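Local structure of lithostathine-1-alpha (Homo sapiens, 1QDD) at residues Phe74-Lys85 / Tyr114-Phe124; Asn19-Phe28 / Ala57-Ile66. The protein might inhibit spontaneous calcium carbonate precipitation and, as a secreted C-type lectin, may be associated with regeneration of pancreas and brain. The protein carries 1 engineered substitution. One frame throughout, in Å; residues are numbered along the deposited sequence. Where two conformers were deposited one is given.

Contact 1: residues Phe74-Lys85 / Tyr114-Phe124; sequences FNVWIGLHDPKK and YCVSLTSSTGF
Val76 and Leu118 form the hydrogen-bonded pair at the heart of this antiparallel ladder: Leu118 N lies 2.9 Å from Val76 O, and Val76 N returns a bond to Leu118 O. Further along, Ile78 N gives a nearly straight bond to Val116 O (N-H...O 173°), and Asp82 N reaches Tyr114 O. Between Trp77-Ser117 and His81-Cys115 the register slips by two residues, a beta bulge where the chain turns its corner at Gly79; there Val116 N to Leu80 O is weak.

Among polar side chains, Ser117 holds OG between its backbone N and carbonyl carbon (chi1 64°), from where it donates to Asn75 OD1 over 3.1 Å, tilted 30° from the amide carbonyl plane. Asp82 sets OD2 at the edge of the Tyr114 ring, 3.5 Å from CD2, and the same oxygen is salt-bridged to Arg87. Water 2 bridges Lys85 O and Tyr114 OH.

Among the apolar contacts, Ile78 CG2 meets Leu118 CG at 3.6 Å, the side chains crossing near a right angle, whereas Trp77 CZ3 lies 3.6 Å from Cys115 CB. Lys85 lays its aliphatic chain over the Tyr114 ring, CG being 3.8 Å from the centroid.

Trp77-Ile78-Gly79-Leu80 is the WIGL signature of C-type lectin domains, here paired with strand 115-119 beside the Cys115-Cys132 disulfide.

Contact 2: residues Asn19-Phe28 / Ala57-Ile66; sequences NAYRSYCYYF and AEGAFVASLI
Phe61 projects from the helix into the hairpin of strands 19-21 and 24-28, between Tyr21 and Tyr26. Its CB sits almost directly over one face of the Tyr21 ring, 4.3 Å from the centroid. With CG anti to the backbone N, the ring runs out toward the strands, and CG comes 3.9 Å from Tyr21 CG. CD1 passes Tyr21 CD1, while CD2 approaches Tyr21 CB. Farther out, CE1 nears the carbonyl oxygen of Ala20, and CE2 touches Tyr26 CD1 at 3.7 Å. The tip, CZ, meets Tyr21 CB and has Asn19 CB near the plane of the ring.

Two ring geometries follow. Phe61 and Tyr21 form an offset stack, planes 16° apart; the two side chains run antiparallel, each CB lying over the other's ring, with Tyr21 CB 3.6 Å from the Phe61 centroid. Toward Tyr26, Phe61 instead presents an edge to a face, with the planes at 66°.

Tyr26 carries the polar link: its OH donates to Glu58 OE2 at 2.6 Å, on the anti side of the carboxylate and 31° out of its plane. That oxygen also makes a salt bridge to Lys141, and OE1 accepts from Leu54 N, so the carboxylate is held at both oxygens.

One turn after Phe61, Leu65 divides its methyls: CD1 lies by Asn19 OD1, CD2 is 3.9 Å from Tyr26 CB. Beyond it, Ile66 meets the Phe28 ring obliquely. These contacts pack helix 56-68 against the N-terminal beta hairpin, closed by a type I' turn from Tyr21 to Tyr24, through an aromatic cluster of Tyr21, Tyr26 and Phe61 within the C-type lectin domain.

The centres of contact 1 and contact 2 lie about 16 Å apart, on opposite sides of the chain's centre, yet they touch directly. Helix 56-68 joins them: Ile66 CD1 packs 3.7 Å from Leu118 CD1, and Ile66 CG2 lies near Phe124 CE1. Along the chain they run in series, 19-28 with 57-66 closing before 74-85 meets 114-124, and strand 75-78 is the next regular element after the helix. Strand 136-143 completes the connection, pairing antiparallel with 24-33 and parallel with 75-78, so one curled mixed sheet includes strands from both contacts. The hairpin, helix and 75-78/115-119 ladder thus pack together as parts of one C-type lectin domain.

Contact 1: residues Phe74-Lys85 / Tyr114-Phe124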
# COMPACT_ATOMS: atom_id res chain seq x y z
N PHE A 74 9.54 7.38 8.97
CA PHE A 74 9.22 6.41 10.01
C PHE A 74 7.93 5.64 9.72
O PHE A 74 7.81 4.52 10.24
CB PHE A 74 9.08 7.13 11.37
CG PHE A 74 10.35 7.81 11.82
CD1 PHE A 74 10.48 9.18 11.77
CD2 PHE A 74 11.39 7.04 12.33
CE1 PHE A 74 11.65 9.79 12.19
CE2 PHE A 74 12.57 7.65 12.74
CZ PHE A 74 12.68 9.02 12.66
N ASN A 75 6.98 6.24 9.05
CA ASN A 75 5.66 5.66 8.80
C ASN A 75 5.25 5.82 7.34
O ASN A 75 5.46 6.88 6.76
CB ASN A 75 4.56 6.34 9.63
CG ASN A 75 4.63 5.98 11.09
OD1 ASN A 75 4.21 4.91 11.50
ND2 ASN A 75 5.24 6.87 11.86
N VAL A 76 4.75 4.76 6.72
CA VAL A 76 4.34 4.76 5.31
C VAL A 76 2.92 4.19 5.20
O VAL A 76 2.68 3.07 5.67
CB VAL A 76 5.30 3.96 4.42
CG1 VAL A 76 4.86 3.96 2.96
CG2 VAL A 76 6.73 4.51 4.53
N TRP A 77 2.00 4.88 4.56
CA TRP A 77 0.63 4.36 4.43
C TRP A 77 0.48 3.14 3.51
O TRP A 77 1.10 3.04 2.45
CB TRP A 77 -0.28 5.44 3.83
CG TRP A 77 -0.71 6.64 4.60
CD1 TRP A 77 -0.62 7.94 4.17
CD2 TRP A 77 -1.33 6.69 5.89
NE1 TRP A 77 -1.14 8.79 5.12
CE2 TRP A 77 -1.58 8.05 6.19
CE3 TRP A 77 -1.68 5.72 6.83
CZ2 TRP A 77 -2.18 8.44 7.38
CZ3 TRP A 77 -2.29 6.12 8.00
CH2 TRP A 77 -2.52 7.48 8.27
N ILE A 78 -0.41 2.25 3.94
CA ILE A 78 -0.92 1.13 3.14
C ILE A 78 -2.45 1.27 3.11
O ILE A 78 -3.02 2.08 3.84
CB ILE A 78 -0.44 -0.25 3.55
CG1 ILE A 78 -0.91 -0.63 4.96
CG2 ILE A 78 1.08 -0.34 3.45
CD1 ILE A 78 -0.60 -2.06 5.36
N GLY A 79 -3.13 0.49 2.27
CA GLY A 79 -4.55 0.64 2.06
C GLY A 79 -5.55 0.09 3.05
O GLY A 79 -6.74 -0.02 2.67
N LEU A 80 -5.17 -0.30 4.24
CA LEU A 80 -6.06 -0.92 5.21
C LEU A 80 -6.67 0.12 6.13
O LEU A 80 -5.96 1.02 6.62
CB LEU A 80 -5.33 -2.01 6.00
CG LEU A 80 -6.21 -3.07 6.69
CD1 LEU A 80 -6.81 -4.05 5.70
CD2 LEU A 80 -5.40 -3.85 7.72
N HIS A 81 -7.98 0.05 6.38
CA HIS A 81 -8.66 1.00 7.25
C HIS A 81 -9.89 0.35 7.88
O HIS A 81 -10.32 -0.72 7.45
CB HIS A 81 -9.00 2.30 6.53
CG HIS A 81 -10.06 2.21 5.48
ND1 HIS A 81 -11.08 3.15 5.40
CD2 HIS A 81 -10.26 1.35 4.46
CE1 HIS A 81 -11.86 2.84 4.38
NE2 HIS A 81 -11.42 1.75 3.80
N ASP A 82 -10.43 0.98 8.90
CA ASP A 82 -11.60 0.52 9.68
C ASP A 82 -12.69 1.56 9.47
O ASP A 82 -12.83 2.49 10.28
CB ASP A 82 -11.17 0.41 11.15
CG ASP A 82 -12.25 0.01 12.14
OD1 ASP A 82 -13.35 -0.36 11.67
OD2 ASP A 82 -12.00 0.10 13.37
N PRO A 83 -13.45 1.46 8.38
CA PRO A 83 -14.40 2.49 8.02
C PRO A 83 -15.58 2.72 8.95
O PRO A 83 -16.03 3.88 9.00
CB PRO A 83 -14.87 2.10 6.62
CG PRO A 83 -14.60 0.64 6.51
CD PRO A 83 -13.39 0.37 7.37
N LYS A 84 -16.03 1.71 9.68
CA LYS A 84 -17.17 1.87 10.58
C LYS A 84 -16.75 2.02 12.02
O LYS A 84 -17.57 2.02 12.95
CB LYS A 84 -18.14 0.70 10.37
CG LYS A 84 -18.62 0.56 8.93
CD LYS A 84 -19.57 -0.62 8.75
CE LYS A 84 -19.83 -0.91 7.29
NZ LYS A 84 -20.64 -2.16 7.09
N LYS A 85 -15.45 2.13 12.28
CA LYS A 85 -14.87 2.28 13.60
C LYS A 85 -15.25 1.19 14.58
O LYS A 85 -15.37 1.39 15.80
CB LYS A 85 -15.19 3.68 14.18
CG LYS A 85 -14.71 4.79 13.27
CD LYS A 85 -14.93 6.17 13.86
CE LYS A 85 -13.97 7.18 13.24
NZ LYS A 85 -14.51 7.71 11.96
N TYR A 114 -7.63 4.32 13.05
CA TYR A 114 -8.54 3.76 12.05
C TYR A 114 -7.92 3.57 10.68
O TYR A 114 -8.59 3.10 9.75
CB TYR A 114 -9.86 4.56 12.01
CG TYR A 114 -10.55 4.60 13.38
CD1 TYR A 114 -10.63 5.79 14.10
CD2 TYR A 114 -11.07 3.45 13.95
CE1 TYR A 114 -11.24 5.82 15.35
CE2 TYR A 114 -11.67 3.48 15.20
CZ TYR A 114 -11.74 4.66 15.89
OH TYR A 114 -12.35 4.68 17.13
N CYS A 115 -6.65 3.91 10.47
CA CYS A 115 -5.91 3.75 9.23
C CYS A 115 -4.59 3.08 9.58
O CYS A 115 -4.18 3.10 10.76
CB CYS A 115 -5.68 5.08 8.51
SG CYS A 115 -7.17 5.74 7.72
N VAL A 116 -3.92 2.40 8.65
CA VAL A 116 -2.74 1.60 8.93
C VAL A 116 -1.48 2.02 8.19
O VAL A 116 -1.50 2.31 6.98
CB VAL A 116 -3.06 0.12 8.61
CG1 VAL A 116 -1.87 -0.79 8.92
CG2 VAL A 116 -4.27 -0.35 9.40
N SER A 117 -0.37 2.06 8.94
CA SER A 117 0.94 2.35 8.36
C SER A 117 1.94 1.23 8.62
O SER A 117 1.84 0.48 9.61
CB SER A 117 1.49 3.66 8.95
OG SER A 117 1.72 3.55 10.34
N LEU A 118 2.97 1.16 7.78
CA LEU A 118 4.16 0.34 7.97
C LEU A 118 5.20 1.11 8.79
O LEU A 118 5.36 2.32 8.57
CB LEU A 118 4.80 -0.02 6.64
CG LEU A 118 3.94 -0.78 5.63
CD1 LEU A 118 4.61 -0.82 4.26
CD2 LEU A 118 3.63 -2.18 6.12
N THR A 119 5.91 0.45 9.68
CA THR A 119 6.84 1.14 10.58
C THR A 119 8.29 0.85 10.23
O THR A 119 8.71 -0.29 10.00
CB THR A 119 6.54 0.78 12.05
OG1 THR A 119 6.70 -0.63 12.23
CG2 THR A 119 5.13 1.18 12.47
N SER A 120 9.11 1.91 10.25
CA SER A 120 10.55 1.76 10.01
C SER A 120 11.29 0.94 11.06
O SER A 120 12.24 0.24 10.71
CB SER A 120 11.23 3.12 9.86
OG SER A 120 11.26 3.85 11.06
N SER A 121 10.81 0.93 12.30
CA SER A 121 11.46 0.18 13.37
C SER A 121 11.41 -1.33 13.14
O SER A 121 12.16 -2.09 13.75
CB SER A 121 10.76 0.43 14.71
OG SER A 121 10.77 1.80 15.05
N THR A 122 10.46 -1.80 12.35
CA THR A 122 10.30 -3.20 12.00
C THR A 122 10.77 -3.52 10.59
O THR A 122 10.41 -4.56 10.02
CB THR A 122 8.83 -3.66 12.16
OG1 THR A 122 8.01 -3.02 11.17
CG2 THR A 122 8.33 -3.36 13.56
N GLY A 123 11.53 -2.63 9.96
CA GLY A 123 12.00 -2.81 8.60
C GLY A 123 10.86 -2.71 7.59
O GLY A 123 10.94 -3.27 6.50
N PHE A 124 9.77 -2.01 7.93
CA PHE A 124 8.59 -1.84 7.09
C PHE A 124 7.87 -3.17 6.88
O PHE A 124 7.14 -3.29 5.87
CB PHE A 124 8.88 -1.09 5.79
CG PHE A 124 9.50 0.27 6.00
CD1 PHE A 124 10.85 0.46 5.73
CD2 PHE A 124 8.77 1.34 6.45
CE1 PHE A 124 11.45 1.69 5.93
CE2 PHE A 124 9.37 2.58 6.65
CZ PHE A 124 10.71 2.75 6.38
O HOH W 1 9.15 3.45 13.05
O HOH W 2 -13.58 2.23 17.76

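Contact 2: residues Asn19-Phe28 / Ala57-Ile66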
# COMPACT_ATOMS: atom_id res chain seq x y z
N ASN A 19 7.87 -0.26 -10.31
CA ASN A 19 8.48 -1.58 -10.28
C ASN A 19 7.45 -2.70 -10.36
O ASN A 19 6.41 -2.66 -9.68
CB ASN A 19 9.29 -1.73 -8.99
CG ASN A 19 10.60 -0.97 -8.99
OD1 ASN A 19 10.62 0.25 -8.89
ND2 ASN A 19 11.72 -1.69 -9.11
N ALA A 20 7.78 -3.74 -11.12
CA ALA A 20 6.90 -4.89 -11.30
C ALA A 20 7.01 -5.96 -10.23
O ALA A 20 8.12 -6.33 -9.84
CB ALA A 20 7.20 -5.54 -12.66
N TYR A 21 5.88 -6.54 -9.86
CA TYR A 21 5.81 -7.74 -9.04
C TYR A 21 4.49 -8.44 -9.37
O TYR A 21 3.41 -7.87 -9.25
CB TYR A 21 5.90 -7.45 -7.54
CG TYR A 21 5.77 -8.68 -6.66
CD1 TYR A 21 6.80 -9.60 -6.54
CD2 TYR A 21 4.60 -8.92 -5.95
CE1 TYR A 21 6.66 -10.74 -5.76
CE2 TYR A 21 4.45 -10.05 -5.17
CZ TYR A 21 5.49 -10.95 -5.06
OH TYR A 21 5.33 -12.08 -4.29
N ARG A 22 4.58 -9.65 -9.91
CA ARG A 22 3.42 -10.48 -10.20
C ARG A 22 2.24 -9.77 -10.85
O ARG A 22 1.13 -9.72 -10.30
CB ARG A 22 2.91 -11.15 -8.91
CG ARG A 22 3.75 -12.33 -8.48
CD ARG A 22 2.98 -13.34 -7.65
NE ARG A 22 3.77 -14.01 -6.65
CZ ARG A 22 5.06 -14.20 -6.48
NH1 ARG A 22 6.01 -13.74 -7.28
NH2 ARG A 22 5.48 -14.87 -5.40
N SER A 23 2.42 -9.22 -12.04
CA SER A 23 1.38 -8.60 -12.84
C SER A 23 0.90 -7.23 -12.42
O SER A 23 0.05 -6.63 -13.09
CB SER A 23 0.20 -9.58 -12.99
OG SER A 23 0.66 -10.81 -13.54
N TYR A 24 1.44 -6.64 -11.35
CA TYR A 24 1.09 -5.30 -10.90
C TYR A 24 2.35 -4.44 -10.88
O TYR A 24 3.49 -4.94 -10.89
CB TYR A 24 0.45 -5.35 -9.50
CG TYR A 24 -0.99 -5.83 -9.51
CD1 TYR A 24 -1.31 -7.17 -9.58
CD2 TYR A 24 -2.03 -4.92 -9.43
CE1 TYR A 24 -2.63 -7.60 -9.62
CE2 TYR A 24 -3.36 -5.32 -9.44
CZ TYR A 24 -3.63 -6.66 -9.55
OH TYR A 24 -4.96 -7.07 -9.57
N CYS A 25 2.16 -3.13 -10.88
CA CYS A 25 3.23 -2.13 -10.79
C CYS A 25 3.06 -1.35 -9.48
O CYS A 25 1.94 -1.09 -9.05
CB CYS A 25 3.21 -1.16 -11.96
SG CYS A 25 3.28 -1.91 -13.60
N TYR A 26 4.20 -1.05 -8.85
CA TYR A 26 4.22 -0.41 -7.54
C TYR A 26 5.17 0.78 -7.47
O TYR A 26 6.21 0.74 -8.15
CB TYR A 26 4.73 -1.45 -6.52
CG TYR A 26 3.95 -2.72 -6.31
CD1 TYR A 26 3.96 -3.74 -7.27
CD2 TYR A 26 3.24 -2.97 -5.14
CE1 TYR A 26 3.26 -4.91 -7.11
CE2 TYR A 26 2.54 -4.15 -4.96
CZ TYR A 26 2.56 -5.11 -5.94
OH TYR A 26 1.88 -6.31 -5.80
N TYR A 27 4.89 1.76 -6.62
CA TYR A 27 5.85 2.85 -6.42
C TYR A 27 5.65 3.50 -5.06
O TYR A 27 4.55 3.54 -4.51
CB TYR A 27 5.81 3.93 -7.50
CG TYR A 27 4.49 4.61 -7.70
CD1 TYR A 27 4.17 5.79 -7.05
CD2 TYR A 27 3.52 4.06 -8.54
CE1 TYR A 27 2.94 6.41 -7.23
CE2 TYR A 27 2.30 4.67 -8.74
CZ TYR A 27 2.02 5.84 -8.09
OH TYR A 27 0.79 6.46 -8.28
N PHE A 28 6.74 4.01 -4.49
CA PHE A 28 6.77 4.74 -3.23
C PHE A 28 6.77 6.24 -3.53
O PHE A 28 7.57 6.71 -4.37
CB PHE A 28 8.02 4.36 -2.42
CG PHE A 28 8.26 5.20 -1.19
CD1 PHE A 28 9.35 6.05 -1.14
CD2 PHE A 28 7.42 5.15 -0.10
CE1 PHE A 28 9.60 6.83 -0.02
CE2 PHE A 28 7.65 5.92 1.01
CZ PHE A 28 8.74 6.77 1.06
N ALA A 57 4.99 -12.80 0.82
CA ALA A 57 5.93 -12.43 -0.23
C ALA A 57 5.68 -11.04 -0.80
O ALA A 57 6.65 -10.30 -1.06
CB ALA A 57 5.93 -13.49 -1.33
N GLU A 58 4.44 -10.62 -0.93
CA GLU A 58 4.11 -9.26 -1.35
C GLU A 58 4.55 -8.26 -0.28
O GLU A 58 5.13 -7.20 -0.63
CB GLU A 58 2.62 -9.12 -1.66
CG GLU A 58 2.26 -7.78 -2.29
CD GLU A 58 0.84 -7.72 -2.80
OE1 GLU A 58 -0.03 -8.47 -2.28
OE2 GLU A 58 0.56 -6.89 -3.69
N GLY A 59 4.37 -8.56 1.00
CA GLY A 59 4.85 -7.71 2.08
C GLY A 59 6.36 -7.53 2.02
O GLY A 59 6.88 -6.42 2.25
N ALA A 60 7.11 -8.58 1.74
CA ALA A 60 8.56 -8.53 1.64
C ALA A 60 8.98 -7.68 0.45
O ALA A 60 9.94 -6.89 0.56
CB ALA A 60 9.13 -9.94 1.54
N PHE A 61 8.32 -7.78 -0.68
CA PHE A 61 8.58 -6.95 -1.85
C PHE A 61 8.38 -5.48 -1.52
O PHE A 61 9.23 -4.62 -1.83
CB PHE A 61 7.71 -7.40 -3.03
CG PHE A 61 7.86 -6.47 -4.21
CD1 PHE A 61 8.94 -6.56 -5.06
CD2 PHE A 61 6.92 -5.48 -4.44
CE1 PHE A 61 9.09 -5.69 -6.12
CE2 PHE A 61 7.05 -4.60 -5.50
CZ PHE A 61 8.14 -4.70 -6.33
N VAL A 62 7.25 -5.13 -0.91
CA VAL A 62 6.95 -3.74 -0.56
C VAL A 62 7.96 -3.17 0.43
O VAL A 62 8.47 -2.03 0.25
CB VAL A 62 5.50 -3.62 -0.06
CG1 VAL A 62 5.24 -2.24 0.53
CG2 VAL A 62 4.49 -3.92 -1.17
N ALA A 63 8.37 -3.93 1.43
CA ALA A 63 9.39 -3.49 2.38
C ALA A 63 10.70 -3.20 1.67
O ALA A 63 11.38 -2.18 1.95
CB ALA A 63 9.56 -4.52 3.49
N SER A 64 11.11 -4.04 0.74
CA SER A 64 12.35 -3.86 -0.01
C SER A 64 12.30 -2.62 -0.88
O SER A 64 13.28 -1.86 -0.98
CB SER A 64 12.64 -5.10 -0.86
OG SER A 64 11.98 -5.11 -2.10
N LEU A 65 11.17 -2.35 -1.52
CA LEU A 65 10.95 -1.17 -2.34
C LEU A 65 11.12 0.10 -1.54
O LEU A 65 11.76 1.07 -1.98
CB LEU A 65 9.55 -1.25 -2.95
CG LEU A 65 9.20 -0.17 -3.97
CD1 LEU A 65 10.07 -0.30 -5.21
CD2 LEU A 65 7.74 -0.25 -4.38
N ILE A 66 10.57 0.16 -0.34
CA ILE A 66 10.69 1.33 0.53
C ILE A 66 12.14 1.49 0.95
O ILE A 66 12.70 2.61 0.90
CB ILE A 66 9.74 1.25 1.73
CG1 ILE A 66 8.28 1.25 1.28
CG2 ILE A 66 10.02 2.42 2.67
CD1 ILE A 66 7.31 0.77 2.34